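Local atomic coordinates of alanine racemase (Enterococcus faecalis, PDB entry 3E6E), a protein that belongs to the alanine racemase family, pairing an N-terminal TIM-barrel domain with a C-terminal beta-strand domain, and forms a dimer of two identical chains. Residues E73-G78 against Q99-V104; P95-Y100 against T125-H130; A114-L119 against H158-W163; H12-A17 against A242-L247. The protein carries 1 engineered substitution. One frame throughout, in Å; residues are numbered along the deposited sequence.

Contact 1 of 4, residues E73-G78 against Q99-V104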
loop_
_atom_site.group_PDB
_atom_site.type_symbol
_atom_site.label_atom_id
_atom_site.label_comp_id
_atom_site.label_asym_id
_atom_site.label_seq_id
_atom_site.Cartn_x
_atom_site.Cartn_y
_atom_site.Cartn_z
ATOM N N GLU A 73 -0.048 11.307 17.035
ATOM C CA GLU A 73 -0.594 10.017 17.405
ATOM C C GLU A 73 0.166 9.545 18.632
ATOM O O GLU A 73 -0.443 9.152 19.632
ATOM C CB GLU A 73 -0.447 9.005 16.264
ATOM C CG GLU A 73 -0.757 7.563 16.681
ATOM C CD GLU A 73 -0.972 6.620 15.504
ATOM O OE1 GLU A 73 -2.111 6.560 14.992
ATOM O OE2 GLU A 73 -0.005 5.942 15.093
ATOM N N LEU A 74 1.493 9.610 18.579
ATOM C CA LEU A 74 2.296 9.172 19.721
ATOM C C LEU A 74 1.925 9.891 21.015
ATOM O O LEU A 74 1.907 9.289 22.096
ATOM C CB LEU A 74 3.783 9.367 19.444
ATOM C CG LEU A 74 4.352 8.445 18.371
ATOM C CD1 LEU A 74 5.854 8.660 18.233
ATOM C CD2 LEU A 74 4.053 6.999 18.751
ATOM N N ARG A 75 1.633 11.180 20.910
ATOM C CA ARG A 75 1.270 11.931 22.091
ATOM C C ARG A 75 -0.082 11.471 22.608
ATOM O O ARG A 75 -0.215 11.125 23.785
ATOM C CB ARG A 75 1.246 13.435 21.801
ATOM C CG ARG A 75 2.626 14.096 21.745
ATOM C CD ARG A 75 3.593 13.518 22.776
ATOM N NE ARG A 75 4.682 14.447 23.071
ATOM C CZ ARG A 75 5.858 14.101 23.592
ATOM N NH1 ARG A 75 6.123 12.828 23.877
ATOM N NH2 ARG A 75 6.763 15.036 23.848
ATOM N N GLU A 76 -1.079 11.463 21.725
ATOM C CA GLU A 76 -2.420 11.038 22.099
ATOM C C GLU A 76 -2.425 9.629 22.678
ATOM O O GLU A 76 -3.314 9.266 23.443
ATOM C CB GLU A 76 -3.351 11.106 20.887
ATOM C CG GLU A 76 -3.889 12.500 20.601
ATOM C CD GLU A 76 -4.598 12.600 19.263
ATOM O OE1 GLU A 76 -4.991 13.727 18.882
ATOM O OE2 GLU A 76 -4.764 11.558 18.585
ATOM N N ALA A 77 -1.412 8.847 22.330
ATOM C CA ALA A 77 -1.314 7.476 22.802
ATOM C C ALA A 77 -0.768 7.366 24.210
ATOM O O ALA A 77 -0.857 6.305 24.825
ATOM C CB ALA A 77 -0.447 6.657 21.847
ATOM N N GLY A 78 -0.186 8.450 24.715
ATOM C CA GLY A 78 0.360 8.425 26.061
ATOM C C GLY A 78 1.873 8.349 26.123
ATOM O O GLY A 78 2.438 8.098 27.178
ATOM N N GLN A 99 2.515 22.748 21.256
ATOM C CA GLN A 99 1.411 22.070 21.918
ATOM C C GLN A 99 1.784 20.658 22.377
ATOM O O GLN A 99 1.558 20.295 23.535
ATOM C CB GLN A 99 0.200 22.018 20.988
ATOM C CG GLN A 99 -1.129 21.873 21.722
ATOM C CD GLN A 99 -2.318 21.673 20.778
ATOM O OE1 GLN A 99 -2.537 22.452 19.846
ATOM N NE2 GLN A 99 -3.097 20.621 21.031
ATOM N N TYR A 100 2.374 19.868 21.483
ATOM C CA TYR A 100 2.756 18.494 21.815
ATOM C C TYR A 100 4.228 18.334 22.187
ATOM O O TYR A 100 4.748 17.220 22.184
ATOM C CB TYR A 100 2.439 17.562 20.637
ATOM C CG TYR A 100 0.972 17.502 20.264
ATOM C CD1 TYR A 100 0.388 18.487 19.475
ATOM C CD2 TYR A 100 0.155 16.478 20.748
ATOM C CE1 TYR A 100 -0.972 18.457 19.178
ATOM C CE2 TYR A 100 -1.208 16.439 20.462
ATOM C CZ TYR A 100 -1.769 17.432 19.681
ATOM O OH TYR A 100 -3.135 17.419 19.447
ATOM N N ASP A 101 4.883 19.442 22.522
ATOM C CA ASP A 101 6.307 19.463 22.876
ATOM C C ASP A 101 7.082 18.482 22.028
ATOM O O ASP A 101 7.710 17.552 22.531
ATOM C CB ASP A 101 6.535 19.131 24.354
ATOM C CG ASP A 101 7.969 19.428 24.803
ATOM O OD1 ASP A 101 8.369 20.613 24.803
ATOM O OD2 ASP A 101 8.702 18.478 25.150
ATOM N N LEU A 102 7.041 18.698 20.725
ATOM C CA LEU A 102 7.738 17.819 19.811
ATOM C C LEU A 102 9.029 18.453 19.330
ATOM O O LEU A 102 9.147 19.674 19.240
ATOM C CB LEU A 102 6.847 17.531 18.615
ATOM C CG LEU A 102 5.449 17.077 19.012
ATOM C CD1 LEU A 102 4.515 17.257 17.843
ATOM C CD2 LEU A 102 5.498 15.637 19.475
ATOM N N SER A 103 10.005 17.613 19.033
ATOM C CA SER A 103 11.260 18.107 18.509
ATOM C C SER A 103 11.116 18.109 16.987
ATOM O O SER A 103 10.522 17.199 16.412
ATOM C CB SER A 103 12.397 17.198 18.942
ATOM O OG SER A 103 12.524 17.215 20.353
ATOM N N VAL A 104 11.647 19.141 16.343
ATOM C CA VAL A 104 11.552 19.266 14.895
ATOM C C VAL A 104 12.911 19.366 14.227
ATOM O O VAL A 104 13.890 19.821 14.824
ATOM C CB VAL A 104 10.753 20.520 14.483
ATOM C CG1 VAL A 104 9.379 20.504 15.133
ATOM C CG2 VAL A 104 11.519 21.776 14.880
#
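Arg75 reaches across from helix 68-76 and lays its side chain along Tyr100, the two running past each other in opposite directions. The tight part of the contact lies here. Arg75 CB meets Tyr100 CD2 at the ring edge, 3.4 Å away, and a bend at chi2 (-37°) turns the rest of the chain along the tyrosine backbone. Arg75 NE then donates a nearly straight bond of 2.9 Å to Tyr100 O, which lies in the guanidinium plane, while Arg75 NH2 gives a more bent bond of 3.0 Å to Asp101 O from above that carbonyl's plane. The C-terminal end of helix 94-99 would be expected to be slightly negative, which would suit a long, flexible cation able to reach the two carbonyls just beyond it. That helix finishes in a Schellman motif with Asp101, at positive phi, as the C-prime residue, and the chain turns into strand 103-106 of the TIM barrel. The third nitrogen of Arg75, NH1, bonds Asp81 O and Val79 O, so the guanidinium ties three pieces of chain together. Leu102 adds apolar bulk, its CD2 4.0 Å from Arg75 CG. The outer side is looser. Glu76 is exposed, and its OE1 stays 4.2 Å from Tyr100 OH, too far for a hydrogen bond. Asp101 OD2 likewise remains 4.2 Å from Arg75 NH2, and the carboxylate pairs instead with Arg128 through OD1.

Contact 2 of 4, residues P95-Y100 against T125-H130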
loop_
_atom_site.group_PDB
_atom_site.type_symbol
_atom_site.label_atom_id
_atom_site.label_comp_id
_atom_site.label_asym_id
_atom_site.label_seq_id
_atom_site.Cartn_x
_atom_site.Cartn_y
_atom_site.Cartn_z
ATOM N N PRO A 95 2.947 26.110 16.200
ATOM C CA PRO A 95 2.172 26.122 17.443
ATOM C C PRO A 95 1.773 24.726 17.906
ATOM O O PRO A 95 1.656 24.480 19.104
ATOM C CB PRO A 95 0.975 27.025 17.109
ATOM C CG PRO A 95 0.868 26.959 15.643
ATOM C CD PRO A 95 2.302 26.960 15.183
ATOM N N LEU A 96 1.567 23.799 16.976
ATOM C CA LEU A 96 1.224 22.445 17.390
ATOM C C LEU A 96 2.492 21.826 17.972
ATOM O O LEU A 96 2.444 21.101 18.968
ATOM C CB LEU A 96 0.716 21.607 16.211
ATOM C CG LEU A 96 -0.575 22.038 15.503
ATOM C CD1 LEU A 96 -0.936 20.985 14.468
ATOM C CD2 LEU A 96 -1.718 22.207 16.491
ATOM N N LEU A 97 3.631 22.122 17.348
ATOM C CA LEU A 97 4.916 21.624 17.826
ATOM C C LEU A 97 5.044 21.939 19.320
ATOM O O LEU A 97 5.424 21.078 20.127
ATOM C CB LEU A 97 6.048 22.293 17.057
ATOM C CG LEU A 97 6.041 22.004 15.557
ATOM C CD1 LEU A 97 7.099 22.819 14.842
ATOM C CD2 LEU A 97 6.289 20.529 15.348
ATOM N N ILE A 98 4.716 23.182 19.672
ATOM C CA ILE A 98 4.758 23.654 21.052
ATOM C C ILE A 98 3.690 22.906 21.858
ATOM O O ILE A 98 3.930 22.471 22.993
ATOM C CB ILE A 98 4.478 25.198 21.116
ATOM C CG1 ILE A 98 5.573 25.970 20.358
ATOM C CG2 ILE A 98 4.374 25.676 22.559
ATOM C CD1 ILE A 98 6.985 25.778 20.887
ATOM N N GLN A 99 2.515 22.748 21.256
ATOM C CA GLN A 99 1.411 22.070 21.918
ATOM C C GLN A 99 1.784 20.658 22.377
ATOM O O GLN A 99 1.558 20.295 23.535
ATOM C CB GLN A 99 0.200 22.018 20.988
ATOM C CG GLN A 99 -1.129 21.873 21.722
ATOM C CD GLN A 99 -2.318 21.673 20.778
ATOM O OE1 GLN A 99 -2.537 22.452 19.846
ATOM N NE2 GLN A 99 -3.097 20.621 21.031
ATOM N N TYR A 100 2.374 19.868 21.483
ATOM C CA TYR A 100 2.756 18.494 21.815
ATOM C C TYR A 100 4.228 18.334 22.187
ATOM O O TYR A 100 4.748 17.220 22.184
ATOM C CB TYR A 100 2.439 17.562 20.637
ATOM C CG TYR A 100 0.972 17.502 20.264
ATOM C CD1 TYR A 100 0.388 18.487 19.475
ATOM C CD2 TYR A 100 0.155 16.478 20.748
ATOM C CE1 TYR A 100 -0.972 18.457 19.178
ATOM C CE2 TYR A 100 -1.208 16.439 20.462
ATOM C CZ TYR A 100 -1.769 17.432 19.681
ATOM O OH TYR A 100 -3.135 17.419 19.447
ATOM N N THR A 125 7.770 27.459 26.808
ATOM C CA THR A 125 7.913 26.244 26.015
ATOM C C THR A 125 8.814 26.477 24.806
ATOM O O THR A 125 8.346 26.878 23.741
ATOM C CB THR A 125 6.548 25.720 25.532
ATOM O OG1 THR A 125 5.939 26.688 24.670
ATOM C CG2 THR A 125 5.631 25.454 26.717
ATOM N N PRO A 126 10.107 26.224 24.981
ATOM C CA PRO A 126 11.082 26.405 23.896
ATOM C C PRO A 126 10.863 25.417 22.770
ATOM O O PRO A 126 10.375 24.312 22.996
ATOM C CB PRO A 126 12.423 26.155 24.579
ATOM C CG PRO A 126 12.158 26.492 26.006
ATOM C CD PRO A 126 10.797 25.895 26.235
ATOM N N LEU A 127 11.233 25.817 21.560
ATOM C CA LEU A 127 11.087 24.955 20.403
ATOM C C LEU A 127 12.293 24.028 20.349
ATOM O O LEU A 127 13.391 24.454 19.981
ATOM C CB LEU A 127 11.017 25.778 19.113
ATOM C CG LEU A 127 10.883 24.968 17.811
ATOM C CD1 LEU A 127 9.507 24.330 17.751
ATOM C CD2 LEU A 127 11.095 25.863 16.601
ATOM N N ARG A 128 12.083 22.768 20.728
ATOM C CA ARG A 128 13.142 21.758 20.726
ATOM C C ARG A 128 13.502 21.450 19.269
ATOM O O ARG A 128 12.781 20.715 18.599
ATOM C CB ARG A 128 12.644 20.482 21.423
ATOM C CG ARG A 128 11.675 20.749 22.579
ATOM C CD ARG A 128 11.172 19.458 23.232
ATOM N NE ARG A 128 11.959 19.027 24.388
ATOM C CZ ARG A 128 11.847 19.548 25.609
ATOM N NH1 ARG A 128 10.979 20.524 25.836
ATOM N NH2 ARG A 128 12.599 19.092 26.605
ATOM N N VAL A 129 14.608 22.016 18.781
ATOM C CA VAL A 129 15.029 21.810 17.394
ATOM C C VAL A 129 16.284 20.971 17.226
ATOM O O VAL A 129 17.147 20.951 18.083
ATOM C CB VAL A 129 15.297 23.156 16.647
ATOM C CG1 VAL A 129 14.227 24.180 16.991
ATOM C CG2 VAL A 129 16.679 23.668 16.975
ATOM N N HIS A 130 16.366 20.280 16.097
ATOM C CA HIS A 130 17.518 19.458 15.750
ATOM C C HIS A 130 17.967 19.990 14.391
ATOM O O HIS A 130 17.159 20.086 13.455
ATOM C CB HIS A 130 17.124 17.980 15.639
ATOM C CG HIS A 130 16.948 17.293 16.959
ATOM N ND1 HIS A 130 17.804 16.308 17.403
ATOM C CD2 HIS A 130 16.007 17.434 17.923
ATOM C CE1 HIS A 130 17.397 15.873 18.583
ATOM N NE2 HIS A 130 16.308 16.540 18.921
#
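Ile98 and Thr125 bring the two backbones closest, CA to CA 6.4 Å, where the last turn of helix 94-99 passes the extended run that leads into strand 129-132. In the TIM barrel this strand lies next to strand 103-106, the one that follows helix 94-99, so the helix packs on the approach to the strand after its own. No hydrogen bond joins the segments. The helix bonds within itself, while Leu127 pairs through its backbone with Glu160 and Arg128 with Val104, and the contact rests on aliphatic side chains. Leu127, with CG anti to its own N (chi1 179°), sends CD1 up to the helix, where it stands 4.1 Å from both CB and CD1 of Leu97, the two leucines meeting at a slant. Leucines fit this buried spot because their branched ends fill space between helix and sheet without needing polar partners. Leu97 also packs on Val104, and Leu127 on Phe161. Farther out, Thr125 is partly exposed, and its hydroxyl has a partner in Ser123 OG. Ile98 bridges the leucine pair and Thr125: its CD1 lies 4.3 Å from Leu127 CD1 and 3.3 Å from Thr125 O.

Contact 3 of 4, residues A114-L119 against H158-W163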
loop_
_atom_site.group_PDB
_atom_site.type_symbol
_atom_site.label_atom_id
_atom_site.label_comp_id
_atom_site.label_asym_id
_atom_site.label_seq_id
_atom_site.Cartn_x
_atom_site.Cartn_y
_atom_site.Cartn_z
ATOM N N ALA A 114 12.034 32.421 10.572
ATOM C CA ALA A 114 10.611 32.546 10.292
ATOM C C ALA A 114 9.805 31.991 11.464
ATOM O O ALA A 114 8.824 32.598 11.887
ATOM C CB ALA A 114 10.262 31.805 9.014
ATOM N N ALA A 115 10.219 30.842 11.990
ATOM C CA ALA A 115 9.520 30.229 13.114
ATOM C C ALA A 115 9.601 31.161 14.324
ATOM O O ALA A 115 8.681 31.241 15.137
ATOM C CB ALA A 115 10.145 28.873 13.443
ATOM N N LEU A 116 10.717 31.872 14.420
ATOM C CA LEU A 116 10.957 32.808 15.509
ATOM C C LEU A 116 9.818 33.822 15.587
ATOM O O LEU A 116 9.363 34.181 16.670
ATOM C CB LEU A 116 12.305 33.508 15.284
ATOM C CG LEU A 116 12.835 34.544 16.279
ATOM C CD1 LEU A 116 12.082 35.856 16.106
ATOM C CD2 LEU A 116 12.699 34.016 17.696
ATOM N N GLN A 117 9.360 34.276 14.426
ATOM C CA GLN A 117 8.267 35.232 14.354
ATOM C C GLN A 117 7.124 34.773 15.244
ATOM O O GLN A 117 6.754 35.459 16.190
ATOM C CB GLN A 117 7.752 35.337 12.919
ATOM C CG GLN A 117 8.740 35.893 11.923
ATOM C CD GLN A 117 8.580 37.382 11.729
ATOM O OE1 GLN A 117 8.650 38.150 12.684
ATOM N NE2 GLN A 117 8.364 37.799 10.484
ATOM N N GLN A 118 6.574 33.601 14.939
ATOM C CA GLN A 118 5.444 33.071 15.693
ATOM C C GLN A 118 5.748 32.502 17.069
ATOM O O GLN A 118 4.875 31.903 17.696
ATOM C CB GLN A 118 4.692 32.025 14.856
ATOM C CG GLN A 118 5.562 30.973 14.182
ATOM C CD GLN A 118 4.778 30.096 13.207
ATOM O OE1 GLN A 118 3.892 29.332 13.607
ATOM N NE2 GLN A 118 5.104 30.207 11.920
ATOM N N LEU A 119 6.976 32.694 17.541
ATOM C CA LEU A 119 7.363 32.208 18.858
ATOM C C LEU A 119 7.369 33.347 19.870
ATOM O O LEU A 119 7.909 34.426 19.606
ATOM C CB LEU A 119 8.744 31.564 18.802
ATOM C CG LEU A 119 8.845 30.277 17.989
ATOM C CD1 LEU A 119 10.284 29.799 17.997
ATOM C CD2 LEU A 119 7.919 29.216 18.573
ATOM N N HIS A 158 18.139 33.116 20.359
ATOM C CA HIS A 158 16.853 33.799 20.438
ATOM C C HIS A 158 16.015 33.265 21.594
ATOM O O HIS A 158 15.229 33.998 22.194
ATOM C CB HIS A 158 16.088 33.655 19.121
ATOM C CG HIS A 158 16.514 34.626 18.064
ATOM N ND1 HIS A 158 16.169 35.960 18.097
ATOM C CD2 HIS A 158 17.258 34.457 16.946
ATOM C CE1 HIS A 158 16.681 36.571 17.043
ATOM N NE2 HIS A 158 17.346 35.681 16.329
ATOM N N LYS A 159 16.188 31.984 21.901
ATOM C CA LYS A 159 15.917 31.473 23.240
ATOM C C LYS A 159 14.432 31.206 23.459
ATOM O O LYS A 159 14.020 30.788 24.541
ATOM C CB LYS A 159 16.262 32.527 24.294
ATOM C CG LYS A 159 15.131 32.826 25.266
ATOM C CD LYS A 159 14.299 34.009 24.797
ATOM C CE LYS A 159 15.043 35.320 24.994
ATOM N NZ LYS A 159 16.349 35.330 24.278
ATOM N N GLU A 160 13.633 31.450 22.425
ATOM C CA GLU A 160 12.410 30.722 22.112
ATOM C C GLU A 160 12.720 29.327 21.577
ATOM O O GLU A 160 11.852 28.455 21.548
ATOM C CB GLU A 160 11.569 31.498 21.097
ATOM C CG GLU A 160 10.935 32.763 21.654
ATOM C CD GLU A 160 11.533 34.024 21.060
ATOM O OE1 GLU A 160 10.769 34.972 20.783
ATOM O OE2 GLU A 160 12.768 34.066 20.871
ATOM N N PHE A 161 13.964 29.124 21.155
ATOM C CA PHE A 161 14.403 27.826 20.670
ATOM C C PHE A 161 15.101 27.114 21.827
ATOM O O PHE A 161 15.162 27.633 22.939
ATOM C CB PHE A 161 15.410 28.000 19.525
ATOM C CG PHE A 161 14.867 28.739 18.331
ATOM C CD1 PHE A 161 13.889 28.165 17.522
ATOM C CD2 PHE A 161 15.345 30.000 18.006
ATOM C CE1 PHE A 161 13.400 28.837 16.411
ATOM C CE2 PHE A 161 14.859 30.679 16.894
ATOM C CZ PHE A 161 13.885 30.097 16.095
ATOM N N LEU A 162 15.625 25.924 21.553
ATOM C CA LEU A 162 16.380 25.172 22.547
ATOM C C LEU A 162 17.593 24.492 21.921
ATOM O O LEU A 162 18.672 24.459 22.512
ATOM C CB LEU A 162 15.486 24.132 23.226
ATOM C CG LEU A 162 16.193 23.099 24.106
ATOM C CD1 LEU A 162 17.098 23.786 25.118
ATOM C CD2 LEU A 162 15.181 22.206 24.806
ATOM N N TRP A 163 17.408 23.951 20.722
ATOM C CA TRP A 163 18.447 23.166 20.067
ATOM C C TRP A 163 18.878 21.862 20.729
ATOM O O TRP A 163 19.948 21.787 21.337
ATOM C CB TRP A 163 19.708 24.008 19.863
ATOM C CG TRP A 163 20.776 23.307 19.081
ATOM C CD1 TRP A 163 20.600 22.481 18.007
ATOM C CD2 TRP A 163 22.188 23.371 19.307
ATOM N NE1 TRP A 163 21.816 22.028 17.555
ATOM C CE2 TRP A 163 22.808 22.560 18.335
ATOM C CE3 TRP A 163 22.998 24.035 20.236
ATOM C CZ2 TRP A 163 24.191 22.395 18.267
ATOM C CZ3 TRP A 163 24.369 23.870 20.166
ATOM C CH2 TRP A 163 24.950 23.057 19.189
#
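Leu116, Leu119 and Phe161 make the apolar heart of this contact. Leu119 CD1 comes within 3.6 Å of Phe161 CE1, its side chain crossing the phenylalanine at about a right angle, and Leu116 CB comes obliquely to Phe161 CZ, 3.8 Å away. The methyl of Ala115, a short side chain on the helix face turned toward the ring, meets the ring edge. A second kind of contact is CH-pi: Leu116, its CG swung anti to N (chi1 -179°), rests that carbon over one face of the His158 imidazole, 4.2 Å from the centroid and 17° off the ring normal. Glu160 is amphipathic in its use. Its CB lies against Leu119 CB at 3.6 Å, the two side chains sliding past each other, while, as modelled, a bend at chi2 brings the carboxylate beside Leu116 CD2. Hydrogen bonds across the contact are absent. Glu160 OE1 lies 3.1 Å from Leu119 O, and Glu160 OE2 is 2.8 Å from His158 O; two such pairs of acceptors make the carboxylate's exact placement doubtful. The contact joins the end of helix 109-117 to the loop between helix 145-158 and strand 165-167, with Phe161 also packed on Val155 of helix 145-158 and on Val129 of strand 129-132, while Leu119 touches Val94 of helix 94-99.

Contact 4 of 4, residues H12-A17 against A242-L247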
loop_
_atom_site.group_PDB
_atom_site.type_symbol
_atom_site.label_atom_id
_atom_site.label_comp_id
_atom_site.label_asym_id
_atom_site.label_seq_id
_atom_site.Cartn_x
_atom_site.Cartn_y
_atom_site.Cartn_z
ATOM N N HIS A 12 0.350 -11.159 11.398
ATOM C CA HIS A 12 0.762 -11.356 12.797
ATOM C C HIS A 12 2.060 -10.682 13.196
ATOM O O HIS A 12 3.129 -10.971 12.652
ATOM C CB HIS A 12 0.881 -12.841 13.130
ATOM C CG HIS A 12 -0.421 -13.572 13.066
ATOM N ND1 HIS A 12 -0.899 -14.141 11.903
ATOM C CD2 HIS A 12 -1.372 -13.782 14.009
ATOM C CE1 HIS A 12 -2.090 -14.668 12.133
ATOM N NE2 HIS A 12 -2.400 -14.463 13.403
ATOM N N ILE A 13 1.968 -9.801 14.180
ATOM C CA ILE A 13 3.135 -9.080 14.639
ATOM C C ILE A 13 3.597 -9.622 15.979
ATOM O O ILE A 13 2.786 -9.917 16.849
ATOM C CB ILE A 13 2.808 -7.587 14.701
ATOM C CG1 ILE A 13 2.622 -7.086 13.266
ATOM C CG2 ILE A 13 3.908 -6.825 15.431
ATOM C CD1 ILE A 13 1.957 -5.749 13.130
ATOM N N ASP A 14 4.907 -9.781 16.126
ATOM C CA ASP A 14 5.503 -10.310 17.355
ATOM C C ASP A 14 6.187 -9.166 18.101
ATOM O O ASP A 14 7.345 -8.831 17.822
ATOM C CB ASP A 14 6.524 -11.393 16.996
ATOM C CG ASP A 14 7.110 -12.092 18.212
ATOM O OD1 ASP A 14 8.041 -12.904 18.027
ATOM O OD2 ASP A 14 6.648 -11.851 19.346
ATOM N N THR A 15 5.474 -8.566 19.048
ATOM C CA THR A 15 6.038 -7.449 19.801
ATOM C C THR A 15 7.262 -7.851 20.643
ATOM O O THR A 15 8.263 -7.119 20.677
ATOM C CB THR A 15 4.965 -6.775 20.700
ATOM O OG1 THR A 15 4.373 -7.747 21.568
ATOM C CG2 THR A 15 3.878 -6.139 19.849
ATOM N N GLN A 16 7.184 -9.012 21.297
ATOM C CA GLN A 16 8.277 -9.511 22.133
ATOM C C GLN A 16 9.584 -9.426 21.352
ATOM O O GLN A 16 10.622 -9.051 21.896
ATOM C CB GLN A 16 8.037 -10.976 22.528
ATOM C CG GLN A 16 6.705 -11.265 23.239
ATOM C CD GLN A 16 6.285 -12.752 23.173
ATOM O OE1 GLN A 16 7.021 -13.652 23.608
ATOM N NE2 GLN A 16 5.093 -13.003 22.625
ATOM N N ALA A 17 9.524 -9.783 20.072
ATOM C CA ALA A 17 10.700 -9.758 19.208
ATOM C C ALA A 17 11.279 -8.348 19.017
ATOM O O ALA A 17 12.504 -8.176 19.037
ATOM C CB ALA A 17 10.361 -10.379 17.856
ATOM N N ALA A 242 21.935 -11.625 16.397
ATOM C CA ALA A 242 20.726 -12.285 15.918
ATOM C C ALA A 242 19.502 -11.400 15.895
ATOM O O ALA A 242 18.976 -11.044 16.946
ATOM C CB ALA A 242 20.441 -13.491 16.766
ATOM N N LEU A 243 19.051 -11.050 14.694
ATOM C CA LEU A 243 17.857 -10.227 14.533
ATOM C C LEU A 243 16.701 -11.214 14.445
ATOM O O LEU A 243 16.823 -12.245 13.795
ATOM C CB LEU A 243 17.935 -9.398 13.245
ATOM C CG LEU A 243 18.956 -8.255 13.196
ATOM C CD1 LEU A 243 19.006 -7.664 11.787
ATOM C CD2 LEU A 243 18.578 -7.188 14.232
ATOM N N LYS A 244 15.589 -10.911 15.109
ATOM C CA LYS A 244 14.438 -11.805 15.096
ATOM C C LYS A 244 13.256 -11.145 14.405
ATOM O O LYS A 244 12.666 -10.192 14.921
ATOM C CB LYS A 244 14.053 -12.193 16.523
ATOM C CG LYS A 244 12.724 -12.945 16.628
ATOM C CD LYS A 244 12.258 -13.071 18.084
ATOM C CE LYS A 244 13.130 -14.020 18.893
ATOM N NZ LYS A 244 12.869 -15.443 18.528
ATOM N N PRO A 245 12.894 -11.643 13.218
ATOM C CA PRO A 245 11.770 -11.084 12.465
ATOM C C PRO A 245 10.525 -10.942 13.333
ATOM O O PRO A 245 10.144 -11.867 14.049
ATOM C CB PRO A 245 11.594 -12.090 11.336
ATOM C CG PRO A 245 13.010 -12.539 11.082
ATOM C CD PRO A 245 13.500 -12.772 12.489
ATOM N N ALA A 246 9.898 -9.774 13.271
ATOM C CA ALA A 246 8.702 -9.515 14.061
ATOM C C ALA A 246 7.425 -9.617 13.235
ATOM O O ALA A 246 6.343 -9.793 13.783
ATOM C CB ALA A 246 8.793 -8.134 14.688
ATOM N N LEU A 247 7.567 -9.490 11.920
ATOM C CA LEU A 247 6.452 -9.542 10.982
ATOM C C LEU A 247 6.158 -10.981 10.585
ATOM O O LEU A 247 7.063 -11.804 10.516
ATOM C CB LEU A 247 6.808 -8.738 9.732
ATOM C CG LEU A 247 5.770 -8.244 8.731
ATOM C CD1 LEU A 247 4.773 -9.336 8.412
ATOM C CD2 LEU A 247 5.085 -7.027 9.281
#
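Asp14 N donates to Ala246 O, a bond of 2.7 Å at 155° that lies in the carbonyl plane and is the one hydrogen bond between the segments. It is made where the two domains of the alanine racemase fold meet: residues 12-17 pass from strand 10-12 of the mixed sheet to helix 15-28 of the TIM barrel, and residues 242-247 lead from the barrel into strand 249-259, the antiparallel partner of strand 10-12. The same oxygen is also approached by a weaker donor, Ile13 CA, in a CH...O contact of 3.4 Å. Next come the small side chains. Ala246 CB rests 3.5 Å from Asp14 O, and alanine suits this position because the backbones run so close together, with CA atoms of Asp14 and Ala246 only 4.7 Å apart. The small methyl of Ala17 lies against Ala246 CB, at 4.2 Å, and against the Lys244 chain. Asp14 sits at the N-cap position before helix 15-28, where its negative charge probably suits the start of the helix.

Farther out, further backbone bonds hold each segment, Ile13 to Glu369 of strand 368-369 and Ala246 to Tyr228. The side chain of Ala246 also packs on Ile18, and lies about 13 Å from the bound cycloserylamide ligand DCS, so the contact stands apart from the ligand. Lys244 lays its aliphatic part over the helix, touching Glu20 and Asn21 too. Bends at chi3 and chi4 fold its end back, leaving Lys244 NZ 5.5 Å from Asp14 OD1, beyond a salt bridge, while Lys244 CD lies 3.3 Å from Ala17 CB.

Overall arrangement
Contacts 1, 2 and 3 form a row along one side of the TIM barrel. The centres of contacts 1 and 2 are 10 Å apart, and those of contacts 2 and 3 are 9 Å apart. Contacts 1 and 2 share Gln99 and Tyr100 and reach neighbouring strands, 103-106 and 129-132, of the parallel sheet; contacts 2 and 3 alternate along the chain and touch through the backbone of Leu127 and Glu160. Successive helices and strands of the barrel are thus linked side by side. Contact 4 lies apart, its centre 41 Å from that of contact 3 and across the chain's centre. Its segments bracket the other three in sequence, closing the barrel portion where it joins the second domain.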